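Local coordinates for protein pilin (Streptococcus pyogenes serotype M1, PDB 3GLD) that forms the backbone of the pilus, stacking head to tail through intermolecular isopeptide bonds, and so supports adhesion to host cells, bacterial aggregation and biofilm formation, at residues A[20-25]-A[78-83]; A[25-30]-A[155-160]; A[31-36]-A[195-200]; A[186-191]-A[237-242]. The protein carries 2 engineered substitutions. All blocks are in the same frame, centred on the assembly; numbering follows the deposited sequence.

Interaction 1: A[20-25]-A[78-83]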
loop_
_atom_site.group_PDB
_atom_site.type_symbol
_atom_site.label_atom_id
_atom_site.label_comp_id
_atom_site.label_asym_id
_atom_site.label_seq_id
_atom_site.Cartn_x
_atom_site.Cartn_y
_atom_site.Cartn_z
ATOM N N THR A 20 4.677 20.508 -8.723
ATOM C CA THR A 20 4.484 19.654 -7.555
ATOM C C THR A 20 3.655 18.427 -7.935
ATOM O O THR A 20 2.634 18.557 -8.582
ATOM C CB THR A 20 3.768 20.414 -6.415
ATOM O OG1 THR A 20 4.662 21.404 -5.903
ATOM C CG2 THR A 20 3.397 19.468 -5.245
ATOM N N VAL A 21 4.112 17.247 -7.525
ATOM C CA VAL A 21 3.315 16.026 -7.672
ATOM C C VAL A 21 2.877 15.568 -6.283
ATOM O O VAL A 21 3.697 15.481 -5.376
ATOM C CB VAL A 21 4.112 14.900 -8.351
ATOM C CG1 VAL A 21 3.291 13.600 -8.382
ATOM C CG2 VAL A 21 4.504 15.300 -9.753
ATOM N N THR A 22 1.588 15.292 -6.115
ATOM C CA THR A 22 1.085 14.815 -4.824
ATOM C C THR A 22 0.734 13.341 -4.952
ATOM O O THR A 22 0.049 12.928 -5.892
ATOM C CB THR A 22 -0.155 15.599 -4.337
ATOM O OG1 THR A 22 0.198 16.971 -4.130
ATOM C CG2 THR A 22 -0.671 15.040 -3.023
ATOM N N LYS A 23 1.236 12.548 -4.014
ATOM C CA LYS A 23 0.946 11.115 -3.996
ATOM C C LYS A 23 0.178 10.772 -2.731
ATOM O O LYS A 23 0.573 11.160 -1.630
ATOM C CB LYS A 23 2.250 10.306 -4.111
ATOM C CG LYS A 23 2.101 8.778 -4.035
ATOM C CD LYS A 23 1.093 8.238 -5.052
ATOM C CE LYS A 23 1.145 6.745 -5.150
ATOM N NZ LYS A 23 0.840 6.061 -3.851
ATOM N N ASN A 24 -0.937 10.075 -2.904
ATOM C CA ASN A 24 -1.720 9.568 -1.800
ATOM C C ASN A 24 -1.774 8.039 -1.877
ATOM O O ASN A 24 -1.712 7.459 -2.961
ATOM C CB ASN A 24 -3.140 10.149 -1.830
ATOM C CG ASN A 24 -3.205 11.607 -1.355
ATOM O OD1 ASN A 24 -3.688 12.484 -2.075
ATOM N ND2 ASN A 24 -2.746 11.859 -0.137
ATOM N N LEU A 25 -1.860 7.384 -0.726
ATOM C CA LEU A 25 -2.036 5.938 -0.707
ATOM C C LEU A 25 -3.342 5.621 0.008
ATOM O O LEU A 25 -3.463 5.793 1.219
ATOM C CB LEU A 25 -0.839 5.258 -0.048
ATOM C CG LEU A 25 -0.713 3.735 -0.042
ATOM C CD1 LEU A 25 -0.448 3.186 -1.436
ATOM C CD2 LEU A 25 0.420 3.337 0.907
ATOM N N SER A 78 -0.952 10.805 7.460
ATOM C CA SER A 78 -1.794 11.183 6.322
ATOM C C SER A 78 -1.566 10.283 5.123
ATOM O O SER A 78 -2.463 10.115 4.283
ATOM C CB SER A 78 -1.494 12.630 5.908
ATOM O OG SER A 78 -0.125 12.765 5.528
ATOM N N ASN A 79 -0.358 9.726 5.030
ATOM C CA ASN A 79 0.076 8.978 3.842
ATOM C C ASN A 79 -0.002 9.797 2.531
ATOM O O ASN A 79 -0.237 9.259 1.442
ATOM C CB ASN A 79 -0.654 7.629 3.763
ATOM C CG ASN A 79 -0.379 6.759 4.994
ATOM O OD1 ASN A 79 0.735 6.773 5.530
ATOM N ND2 ASN A 79 -1.392 6.024 5.457
ATOM N N THR A 80 0.189 11.107 2.674
ATOM C CA THR A 80 0.255 12.042 1.560
ATOM C C THR A 80 1.708 12.473 1.437
ATOM O O THR A 80 2.283 12.953 2.410
ATOM C CB THR A 80 -0.637 13.277 1.807
ATOM O OG1 THR A 80 -2.014 12.869 1.827
ATOM C CG2 THR A 80 -0.449 14.319 0.691
ATOM N N LYS A 81 2.297 12.254 0.262
ATOM C CA LYS A 81 3.687 12.633 -0.029
ATOM C C LYS A 81 3.737 13.558 -1.257
ATOM O O LYS A 81 2.863 13.495 -2.132
ATOM C CB LYS A 81 4.534 11.393 -0.338
ATOM C CG LYS A 81 4.501 10.302 0.709
ATOM C CD LYS A 81 5.404 10.622 1.890
ATOM C CE LYS A 81 5.356 9.483 2.913
ATOM N NZ LYS A 81 6.249 9.778 4.034
ATOM N N THR A 82 4.766 14.398 -1.334
ATOM C CA THR A 82 4.919 15.259 -2.510
ATOM C C THR A 82 6.324 15.143 -3.080
ATOM O O THR A 82 7.255 14.801 -2.366
ATOM C CB THR A 82 4.581 16.740 -2.222
ATOM O OG1 THR A 82 5.446 17.209 -1.197
ATOM C CG2 THR A 82 3.144 16.896 -1.750
ATOM N N ALA A 83 6.440 15.397 -4.381
ATOM C CA ALA A 83 7.715 15.439 -5.089
ATOM C C ALA A 83 7.632 16.558 -6.128
ATOM O O ALA A 83 6.551 17.075 -6.380
ATOM C CB ALA A 83 7.973 14.098 -5.771
HETATM O O HOH W 1 -3.203 9.463 1.761
#
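Val21 with Ala83 and Lys23 with Lys81 are the hydrogen-bonded pairs of an antiparallel ladder between strands 18-27 and 80-86. Each pair exchanges two backbone bonds; the two shortest are nearly straight, with Val21 N 2.7 Å from Ala83 O and Lys23 N 2.7 Å from Lys81 O. The ladder loosens where Leu25 N reaches Asn79 O over 3.3 Å.

Thr22, Thr80 and Thr82 share one face. Thr22 turns CG2 away from its backbone N (OG1 chi1 -63°), which brings that methyl within 3.8 Å of Thr80 CG2. Threonine suits this solvent-facing side: beta-branching favours extended backbone, while methyl and hydroxyl serve packing and water.

A water held by Asn24 ND2 at 3.1 Å bridges it to Ser78 O and, weakly, Asn79 O, in the turn leading into strand 80-86.

On the other face Lys23 is buried against Phe39 in a cation-pi contact. Its chain, bent at chi2 and chi4, curls Lys23 NZ back to 3.0 Å from Asn24 O, above the carbonyl plane. Lys81 instead sends its amine to Asp74. Lys23 is the lysine of the natural Lys-Asn isopeptide, unformed here; the bond from NZ to Asn24 O probably helps hold its buried amine close to Asn155.

Interaction 2: A[25-30]-A[155-160]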
loop_
_atom_site.group_PDB
_atom_site.type_symbol
_atom_site.label_atom_id
_atom_site.label_comp_id
_atom_site.label_asym_id
_atom_site.label_seq_id
_atom_site.Cartn_x
_atom_site.Cartn_y
_atom_site.Cartn_z
ATOM N N LEU A 25 -1.860 7.384 -0.726
ATOM C CA LEU A 25 -2.036 5.938 -0.707
ATOM C C LEU A 25 -3.342 5.621 0.008
ATOM O O LEU A 25 -3.463 5.793 1.219
ATOM C CB LEU A 25 -0.839 5.258 -0.048
ATOM C CG LEU A 25 -0.713 3.735 -0.042
ATOM C CD1 LEU A 25 -0.448 3.186 -1.436
ATOM C CD2 LEU A 25 0.420 3.337 0.907
ATOM N N ASP A 26 -4.319 5.175 -0.762
ATOM C CA ASP A 26 -5.607 4.774 -0.224
ATOM C C ASP A 26 -5.457 3.376 0.387
ATOM O O ASP A 26 -4.849 2.511 -0.227
ATOM C CB ASP A 26 -6.648 4.739 -1.347
ATOM C CG ASP A 26 -7.899 5.511 -0.999
ATOM O OD1 ASP A 26 -7.796 6.714 -0.668
ATOM O OD2 ASP A 26 -8.995 4.913 -1.054
ATOM N N LEU A 27 -6.005 3.172 1.583
ATOM C CA LEU A 27 -5.929 1.879 2.270
ATOM C C LEU A 27 -7.275 1.149 2.291
ATOM O O LEU A 27 -8.274 1.678 2.796
ATOM C CB LEU A 27 -5.405 2.065 3.703
ATOM C CG LEU A 27 -4.251 3.058 3.945
ATOM C CD1 LEU A 27 -4.030 3.271 5.439
ATOM C CD2 LEU A 27 -2.958 2.576 3.283
ATOM N N VAL A 28 -7.303 -0.066 1.748
ATOM C CA VAL A 28 -8.507 -0.913 1.851
ATOM C C VAL A 28 -8.870 -1.181 3.320
ATOM O O VAL A 28 -10.046 -1.099 3.717
ATOM C CB VAL A 28 -8.345 -2.228 1.065
ATOM C CG1 VAL A 28 -9.587 -3.134 1.234
ATOM C CG2 VAL A 28 -8.129 -1.916 -0.414
ATOM N N ASN A 29 -7.846 -1.470 4.122
ATOM C CA ASN A 29 -7.995 -1.621 5.563
ATOM C C ASN A 29 -7.286 -0.454 6.260
ATOM O O ASN A 29 -6.073 -0.345 6.161
ATOM C CB ASN A 29 -7.345 -2.943 5.988
ATOM C CG ASN A 29 -7.419 -3.198 7.493
ATOM O OD1 ASN A 29 -7.578 -2.279 8.299
ATOM N ND2 ASN A 29 -7.304 -4.481 7.876
ATOM N N SER A 30 -8.022 0.378 6.991
ATOM C CA SER A 30 -7.446 1.586 7.609
ATOM C C SER A 30 -6.289 1.298 8.568
ATOM O O SER A 30 -5.435 2.162 8.818
ATOM C CB SER A 30 -8.531 2.400 8.318
ATOM O OG SER A 30 -9.228 1.578 9.237
ATOM N N ASN A 155 -2.554 5.589 -5.458
ATOM C CA ASN A 155 -2.492 4.135 -5.480
ATOM C C ASN A 155 -3.317 3.550 -4.329
ATOM O O ASN A 155 -3.585 4.245 -3.335
ATOM C CB ASN A 155 -1.050 3.644 -5.398
ATOM C CG ASN A 155 -0.243 3.972 -6.641
ATOM O OD1 ASN A 155 -0.787 4.333 -7.705
ATOM N ND2 ASN A 155 1.072 3.847 -6.517
ATOM N N SER A 156 -3.735 2.292 -4.472
ATOM C CA SER A 156 -4.502 1.605 -3.407
ATOM C C SER A 156 -3.691 0.462 -2.811
ATOM O O SER A 156 -3.157 -0.380 -3.532
ATOM C CB SER A 156 -5.862 1.089 -3.905
ATOM O OG SER A 156 -6.659 0.657 -2.795
ATOM N N LEU A 157 -3.556 0.473 -1.492
ATOM C CA LEU A 157 -2.870 -0.607 -0.792
ATOM C C LEU A 157 -3.915 -1.576 -0.242
ATOM O O LEU A 157 -4.729 -1.223 0.620
ATOM C CB LEU A 157 -2.013 -0.056 0.348
ATOM C CG LEU A 157 -1.316 -1.097 1.221
ATOM C CD1 LEU A 157 -0.222 -1.847 0.464
ATOM C CD2 LEU A 157 -0.756 -0.396 2.472
ATOM N N ASP A 158 -3.893 -2.790 -0.764
ATOM C CA ASP A 158 -4.765 -3.859 -0.248
ATOM C C ASP A 158 -3.978 -4.668 0.805
ATOM O O ASP A 158 -2.750 -4.616 0.859
ATOM C CB ASP A 158 -5.281 -4.745 -1.401
ATOM C CG ASP A 158 -6.502 -5.611 -1.001
ATOM O OD1 ASP A 158 -6.984 -5.541 0.155
ATOM O OD2 ASP A 158 -6.983 -6.363 -1.863
ATOM N N SER A 159 -4.694 -5.380 1.662
ATOM C CA SER A 159 -4.056 -6.284 2.619
ATOM C C SER A 159 -5.035 -7.417 2.839
ATOM O O SER A 159 -6.076 -7.449 2.213
ATOM C CB SER A 159 -3.680 -5.558 3.903
ATOM O OG SER A 159 -4.795 -4.900 4.447
ATOM N N THR A 160 -4.698 -8.382 3.677
ATOM C CA THR A 160 -5.534 -9.570 3.763
ATOM C C THR A 160 -5.770 -10.015 5.217
ATOM O O THR A 160 -5.428 -9.292 6.155
ATOM C CB THR A 160 -4.955 -10.702 2.876
ATOM O OG1 THR A 160 -5.896 -11.778 2.776
ATOM C CG2 THR A 160 -3.594 -11.203 3.409
HETATM O O HOH W 2 -5.393 -2.325 3.157
HETATM O O HOH W 3 -6.710 -6.504 5.772
#
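Leu25 begins a parallel pairing with Asn155 that brings two distant parts of the chain, strands 18-27 and 151-169, side by side. Leu25 CD1 rests 4.0 Å from Leu157 CB and also leans on Asn155 CB, an apolar cover for the face that carries the cross-linking asparagine.

Asp26 points to the other face, with its carboxylate turned from the strand pair toward a long, weak ion pair with Lys154. Its backbone does the pairing: Asp26 N donates to Asn155 O at 2.8 Å, and Asp26 O accepts from Leu157 N at 2.7 Å, almost in line.

Leu27 returns to the Leu25 face. Its side chain crosses that of Leu157 at a slant, Leu27 CD2 meeting Leu157 CD2 at 3.8 Å, two branched tips in van der Waals contact, with Ile34 also against Leu27.

Val28 ends the ladder, Val28 N bound to Leu157 O at 3.0 Å. With CG1 trans to the backbone N (chi1 177°), its methyls spread over Leu157 O, Ser156 OG and Asp158 OD1.

At Asn29 the strands part and water takes over. One water links Asn29 N to Leu157 O and Ser159 OG; a second runs from Asn29 ND2 to Ser159 OG and Thr160 O, while Asn29 OD1 holds Asn31 N.

Chemically, the contact passes from direct backbone bonds to solvent bridges. The firm end contains Asn155, whose OD1 accepts from Asp116 N, which probably steadies the amide's rotation and may polarise its carbonyl; in the natural protein this amide is joined to Lys23, a bond absent from this model.

Interaction 3: A[31-36]-A[195-200]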
loop_
_atom_site.group_PDB
_atom_site.type_symbol
_atom_site.label_atom_id
_atom_site.label_comp_id
_atom_site.label_asym_id
_atom_site.label_seq_id
_atom_site.Cartn_x
_atom_site.Cartn_y
_atom_site.Cartn_z
ATOM N N ASN A 31 -6.241 0.078 9.085
ATOM C CA ASN A 31 -5.177 -0.330 9.997
ATOM C C ASN A 31 -3.984 -0.948 9.271
ATOM O O ASN A 31 -3.104 -1.519 9.899
ATOM C CB ASN A 31 -5.721 -1.330 11.020
ATOM C CG ASN A 31 -6.723 -0.708 11.974
ATOM O OD1 ASN A 31 -6.463 0.336 12.573
ATOM N ND2 ASN A 31 -7.876 -1.360 12.131
ATOM N N ALA A 32 -3.948 -0.838 7.943
ATOM C CA ALA A 32 -2.874 -1.481 7.169
ATOM C C ALA A 32 -1.501 -1.003 7.587
ATOM O O ALA A 32 -1.322 0.177 7.899
ATOM C CB ALA A 32 -3.070 -1.245 5.670
ATOM N N LEU A 33 -0.538 -1.925 7.593
ATOM C CA LEU A 33 0.882 -1.590 7.617
ATOM C C LEU A 33 1.309 -0.956 6.284
ATOM O O LEU A 33 0.778 -1.326 5.222
ATOM C CB LEU A 33 1.731 -2.834 7.907
ATOM C CG LEU A 33 1.754 -3.391 9.349
ATOM C CD1 LEU A 33 0.426 -4.045 9.723
ATOM C CD2 LEU A 33 2.888 -4.387 9.483
ATOM N N ILE A 34 2.229 0.013 6.350
ATOM C CA ILE A 34 2.657 0.771 5.160
ATOM C C ILE A 34 4.005 0.200 4.726
ATOM O O ILE A 34 4.955 0.202 5.498
ATOM C CB ILE A 34 2.775 2.323 5.452
ATOM C CG1 ILE A 34 1.449 2.901 5.985
ATOM C CG2 ILE A 34 3.284 3.104 4.236
ATOM C CD1 ILE A 34 0.219 2.688 5.071
ATOM N N PRO A 35 4.091 -0.297 3.484
ATOM C CA PRO A 35 5.336 -0.915 3.003
ATOM C C PRO A 35 6.489 0.095 2.809
ATOM O O PRO A 35 6.235 1.252 2.489
ATOM C CB PRO A 35 4.921 -1.535 1.657
ATOM C CG PRO A 35 3.740 -0.712 1.219
ATOM C CD PRO A 35 3.029 -0.309 2.466
ATOM N N ASN A 36 7.722 -0.358 3.019
ATOM C CA ASN A 36 8.918 0.399 2.661
ATOM C C ASN A 36 9.091 0.306 1.153
ATOM O O ASN A 36 9.513 -0.726 0.647
ATOM C CB ASN A 36 10.191 -0.180 3.294
ATOM C CG ASN A 36 10.105 -0.356 4.785
ATOM O OD1 ASN A 36 10.533 -1.391 5.301
ATOM N ND2 ASN A 36 9.589 0.639 5.492
ATOM N N GLU A 195 7.665 -4.894 13.459
ATOM C CA GLU A 195 6.374 -4.323 13.062
ATOM C C GLU A 195 5.249 -5.166 13.668
ATOM O O GLU A 195 5.372 -6.361 13.736
ATOM C CB GLU A 195 6.224 -4.301 11.539
ATOM C CG GLU A 195 6.960 -3.149 10.873
ATOM C CD GLU A 195 6.392 -1.796 11.281
ATOM O OE1 GLU A 195 5.208 -1.524 10.955
ATOM O OE2 GLU A 195 7.133 -1.009 11.929
ATOM N N LYS A 196 4.170 -4.531 14.105
ATOM C CA LYS A 196 3.034 -5.221 14.743
ATOM C C LYS A 196 1.878 -5.456 13.789
ATOM O O LYS A 196 1.563 -4.596 12.959
ATOM C CB LYS A 196 2.495 -4.419 15.945
ATOM C CG LYS A 196 3.527 -4.081 17.060
ATOM C CD LYS A 196 3.891 -5.256 17.914
ATOM C CE LYS A 196 4.788 -4.826 19.104
ATOM N NZ LYS A 196 6.249 -4.844 18.760
ATOM N N VAL A 197 1.234 -6.619 13.931
ATOM C CA VAL A 197 -0.043 -6.887 13.286
ATOM C C VAL A 197 -1.104 -7.212 14.333
ATOM O O VAL A 197 -0.789 -7.753 15.421
ATOM C CB VAL A 197 0.015 -8.042 12.238
ATOM C CG1 VAL A 197 1.070 -7.748 11.172
ATOM C CG2 VAL A 197 0.257 -9.382 12.898
ATOM N N MET A 198 -2.347 -6.884 14.005
ATOM C CA MET A 198 -3.444 -7.013 14.927
ATOM C C MET A 198 -4.051 -8.410 14.828
ATOM O O MET A 198 -4.292 -8.917 13.728
ATOM C CB MET A 198 -4.519 -5.989 14.629
ATOM C CG MET A 198 -4.022 -4.555 14.714
ATOM S SD MET A 198 -5.191 -3.399 13.984
ATOM C CE MET A 198 -6.471 -3.282 15.228
ATOM N N ILE A 199 -4.317 -8.996 15.991
ATOM C CA ILE A 199 -4.917 -10.323 16.087
ATOM C C ILE A 199 -6.166 -10.271 16.967
ATOM O O ILE A 199 -6.129 -9.688 18.062
ATOM C CB ILE A 199 -3.888 -11.338 16.616
ATOM C CG1 ILE A 199 -2.796 -11.525 15.556
ATOM C CG2 ILE A 199 -4.567 -12.712 16.953
ATOM C CD1 ILE A 199 -1.707 -12.475 15.923
ATOM N N GLU A 200 -7.259 -10.862 16.482
ATOM C CA GLU A 200 -8.510 -10.973 17.232
ATOM C C GLU A 200 -8.785 -12.440 17.509
ATOM O O GLU A 200 -8.774 -13.226 16.581
ATOM C CB GLU A 200 -9.709 -10.422 16.441
ATOM C CG GLU A 200 -9.767 -8.912 16.302
ATOM C CD GLU A 200 -11.033 -8.431 15.564
ATOM O OE1 GLU A 200 -11.856 -9.280 15.134
ATOM O OE2 GLU A 200 -11.192 -7.199 15.409
HETATM O O HOH W 4 3.593 0.209 8.920
#
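At the junction between the two immunoglobulin-like domains of the pilin, Leu33, in the loop that follows strand 18-27, plugs against the start of strand 196-202 in the second domain. Its isobutyl group does most of the touching. With CG set opposite the carbonyl carbon (chi1 -74°), both methyls of Leu33 lie against one carbonyl oxygen, Leu33 CD1 being 3.5 Å from Lys196 O. Leu33 CD1 goes on to Val197 CG1 at 4.0 Å, and Leu33 CD2 to Glu195 CB at 3.9 Å. The leucine crosses Val197 at about a right angle but runs past Glu195 in the opposite direction. A branched, buried leucine suits this place because it can press on an aliphatic neighbour and on the stem of a charged one at once.

Farther along, Asn31 and Met198 also meet at nearly a right angle. The thioether sulfur, Met198 SD, sits 3.7 Å from Asn31 CB and remains close to the amide, an adaptable van der Waals contact in which the flexible methionine follows the shape of a polar side chain.

Between the two segments themselves the polar link runs through a water. It accepts from Ile34 N at 2.9 Å and donates to Glu195 OE1 at 3.1 Å; the glutamate, bent at chi2 (-64°), doubles back over Leu33 to reach it.

Around the contact, strand 196-202 runs between strands 210-215 and 229-236. Asn234 of the latter ties both sides together, giving OD1 to Met198 N and ND2 to Asn31 O, while Ala32, Ile34 and Pro35 pack on Leu157 of strand 151-169.

Interaction 4: A[186-191]-A[237-242]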
loop_
_atom_site.group_PDB
_atom_site.type_symbol
_atom_site.label_atom_id
_atom_site.label_comp_id
_atom_site.label_asym_id
_atom_site.label_seq_id
_atom_site.Cartn_x
_atom_site.Cartn_y
_atom_site.Cartn_z
ATOM N N LYS A 186 7.177 -13.699 8.812
ATOM C CA LYS A 186 8.581 -13.454 8.472
ATOM C C LYS A 186 8.774 -12.071 7.861
ATOM O O LYS A 186 7.988 -11.638 7.017
ATOM C CB LYS A 186 9.111 -14.513 7.507
ATOM C CG LYS A 186 9.250 -15.919 8.102
ATOM C CD LYS A 186 7.903 -16.588 8.319
ATOM C CE LYS A 186 8.021 -17.789 9.237
ATOM N NZ LYS A 186 8.932 -18.824 8.658
ATOM N N ALA A 187 9.831 -11.390 8.291
ATOM C CA ALA A 187 10.182 -10.083 7.741
ATOM C C ALA A 187 10.551 -10.184 6.261
ATOM O O ALA A 187 11.033 -11.215 5.795
ATOM C CB ALA A 187 11.348 -9.459 8.545
ATOM N N ASN A 188 10.293 -9.110 5.528
ATOM C CA ASN A 188 10.853 -8.925 4.191
ATOM C C ASN A 188 11.227 -7.449 4.019
ATOM O O ASN A 188 11.102 -6.673 4.967
ATOM C CB ASN A 188 9.889 -9.423 3.090
ATOM C CG ASN A 188 8.522 -8.787 3.163
ATOM O OD1 ASN A 188 8.382 -7.598 3.450
ATOM N ND2 ASN A 188 7.485 -9.590 2.897
ATOM N N GLN A 189 11.653 -7.053 2.820
ATOM C CA GLN A 189 12.050 -5.660 2.572
ATOM C C GLN A 189 10.905 -4.660 2.808
ATOM O O GLN A 189 11.152 -3.528 3.194
ATOM C CB GLN A 189 12.599 -5.511 1.163
ATOM C CG GLN A 189 11.542 -5.717 0.078
ATOM C CD GLN A 189 12.118 -5.593 -1.307
ATOM O OE1 GLN A 189 12.550 -6.587 -1.898
ATOM N NE2 GLN A 189 12.146 -4.369 -1.834
ATOM N N TYR A 190 9.662 -5.089 2.583
ATOM C CA TYR A 190 8.494 -4.223 2.710
ATOM C C TYR A 190 7.994 -4.028 4.145
ATOM O O TYR A 190 7.390 -2.994 4.473
ATOM C CB TYR A 190 7.339 -4.752 1.830
ATOM C CG TYR A 190 7.728 -4.966 0.378
ATOM C CD1 TYR A 190 8.028 -3.887 -0.458
ATOM C CD2 TYR A 190 7.802 -6.248 -0.155
ATOM C CE1 TYR A 190 8.391 -4.092 -1.788
ATOM C CE2 TYR A 190 8.160 -6.467 -1.483
ATOM C CZ TYR A 190 8.451 -5.384 -2.293
ATOM O OH TYR A 190 8.795 -5.624 -3.604
ATOM N N TYR A 191 8.259 -5.015 5.000
ATOM C CA TYR A 191 7.754 -5.029 6.365
ATOM C C TYR A 191 8.814 -5.626 7.288
ATOM O O TYR A 191 9.115 -6.819 7.212
ATOM C CB TYR A 191 6.443 -5.851 6.415
ATOM C CG TYR A 191 5.403 -5.318 5.459
ATOM C CD1 TYR A 191 4.716 -4.135 5.740
ATOM C CD2 TYR A 191 5.128 -5.978 4.262
ATOM C CE1 TYR A 191 3.778 -3.616 4.835
ATOM C CE2 TYR A 191 4.210 -5.471 3.366
ATOM C CZ TYR A 191 3.537 -4.293 3.661
ATOM O OH TYR A 191 2.608 -3.801 2.788
ATOM N N VAL A 237 -0.104 -8.207 2.283
ATOM C CA VAL A 237 0.148 -9.069 1.133
ATOM C C VAL A 237 1.650 -9.282 0.935
ATOM O O VAL A 237 2.453 -8.364 1.153
ATOM C CB VAL A 237 -0.462 -8.456 -0.173
ATOM C CG1 VAL A 237 -0.209 -9.376 -1.377
ATOM C CG2 VAL A 237 -1.958 -8.241 -0.025
ATOM N N GLY A 238 2.031 -10.485 0.514
ATOM C CA GLY A 238 3.435 -10.804 0.244
ATOM C C GLY A 238 4.273 -11.270 1.433
ATOM O O GLY A 238 5.498 -11.369 1.329
ATOM N N VAL A 239 3.619 -11.589 2.550
ATOM C CA VAL A 239 4.322 -11.985 3.776
ATOM C C VAL A 239 4.290 -13.491 3.966
ATOM O O VAL A 239 3.218 -14.119 3.914
ATOM C CB VAL A 239 3.772 -11.262 5.032
ATOM C CG1 VAL A 239 4.295 -11.919 6.336
ATOM C CG2 VAL A 239 4.169 -9.778 5.022
ATOM N N ASP A 240 5.462 -14.077 4.176
ATOM C CA ASP A 240 5.536 -15.512 4.479
ATOM C C ASP A 240 5.135 -15.786 5.909
ATOM O O ASP A 240 5.363 -14.958 6.798
ATOM C CB ASP A 240 6.938 -16.067 4.232
ATOM C CG ASP A 240 7.334 -16.000 2.781
ATOM O OD1 ASP A 240 6.518 -15.552 1.957
ATOM O OD2 ASP A 240 8.464 -16.388 2.457
ATOM N N TYR A 241 4.539 -16.952 6.137
ATOM C CA TYR A 241 4.179 -17.339 7.489
ATOM C C TYR A 241 4.056 -18.856 7.641
ATOM O O TYR A 241 3.907 -19.583 6.661
ATOM C CB TYR A 241 2.898 -16.615 7.946
ATOM C CG TYR A 241 1.658 -17.014 7.185
ATOM C CD1 TYR A 241 0.895 -18.115 7.587
ATOM C CD2 TYR A 241 1.246 -16.293 6.057
ATOM C CE1 TYR A 241 -0.238 -18.497 6.877
ATOM C CE2 TYR A 241 0.131 -16.657 5.346
ATOM C CZ TYR A 241 -0.618 -17.762 5.762
ATOM O OH TYR A 241 -1.740 -18.124 5.064
ATOM N N VAL A 242 4.135 -19.304 8.893
ATOM C CA VAL A 242 3.912 -20.691 9.265
ATOM C C VAL A 242 3.011 -20.682 10.488
ATOM O O VAL A 242 3.214 -19.880 11.419
ATOM C CB VAL A 242 5.234 -21.407 9.651
ATOM C CG1 VAL A 242 4.984 -22.913 9.866
ATOM C CG2 VAL A 242 6.309 -21.221 8.582
HETATM O O HOH W 5 7.803 -12.350 4.511
HETATM O O HOH W 6 5.207 -7.962 1.540
HETATM O O HOH W 7 1.792 -5.505 0.869
#
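Lys186 and Asp240 join the end of strand 179-185 to the start of strand 240-245, neighbours in an antiparallel sheet of the second domain. Lys186 N donates to Asp240 O at 3.0 Å. The lysine side chain then runs along the partner strand: kinked at chi2 (72°) and again at chi4, it lays Lys186 CD 3.4 Å from Asp240 O and brings Lys186 NZ 3.6 Å from Val242 CG2. The methylenes pack on the strand, while the amine goes on to Gln276 OE1. Asp240 sends its own carboxylate to Thr278.

Beyond the sheet, residues 188-191 form a type I turn. Asn188 holds its CG between backbone N and carbonyl carbon (chi1 55°), the crowded position, and thereby folds OD1 back over the turn to accept weakly from Tyr190 N and Tyr191 N. The same rotation aims ND2 across the contact toward Gly238, whose positive phi of 86° would press a CB against the preceding carbonyl oxygen. Val239 uses both branches: CG1 lies by Lys186 O, and Val239 CG2 meets Tyr191 CD2 at 4.0 Å, at an oblique approach to the ring.

Three waters bridge polar atoms of the two segments. One molecule joins Lys186 O to Asp240 N, and another links Asn188 ND2 to Val237 O. A third, in the plane of the Tyr191 ring, lies 2.7 Å from Tyr191 OH and donates to Val237 O at 2.9 Å.

Interactions 1 and 2 share Leu25 and strand 18-27, which carries Lys23 and, through interaction 2, lies beside Asn155 on strand 151-169: Lys23 CE lies 3.2 Å from Asn155 ND2, and Lys23 NZ is 3.6 Å from Asn155 CG, too far for the isopeptide to have formed. The engineered Ala104, at the position that autocatalyses the bond, is about 6 Å from Lys23 and 5 Å from Asn155, between side chains. Interaction 2 leads to interaction 3, at the domain junction, centres 11 Å apart, through Leu157 CD2, 3.3 Å from Leu33 O. Interaction 4 continues the junction: Asn36 N is 3.0 Å from Tyr190 O, a probable hydrogen bond, and Pro35 packs on Tyr191.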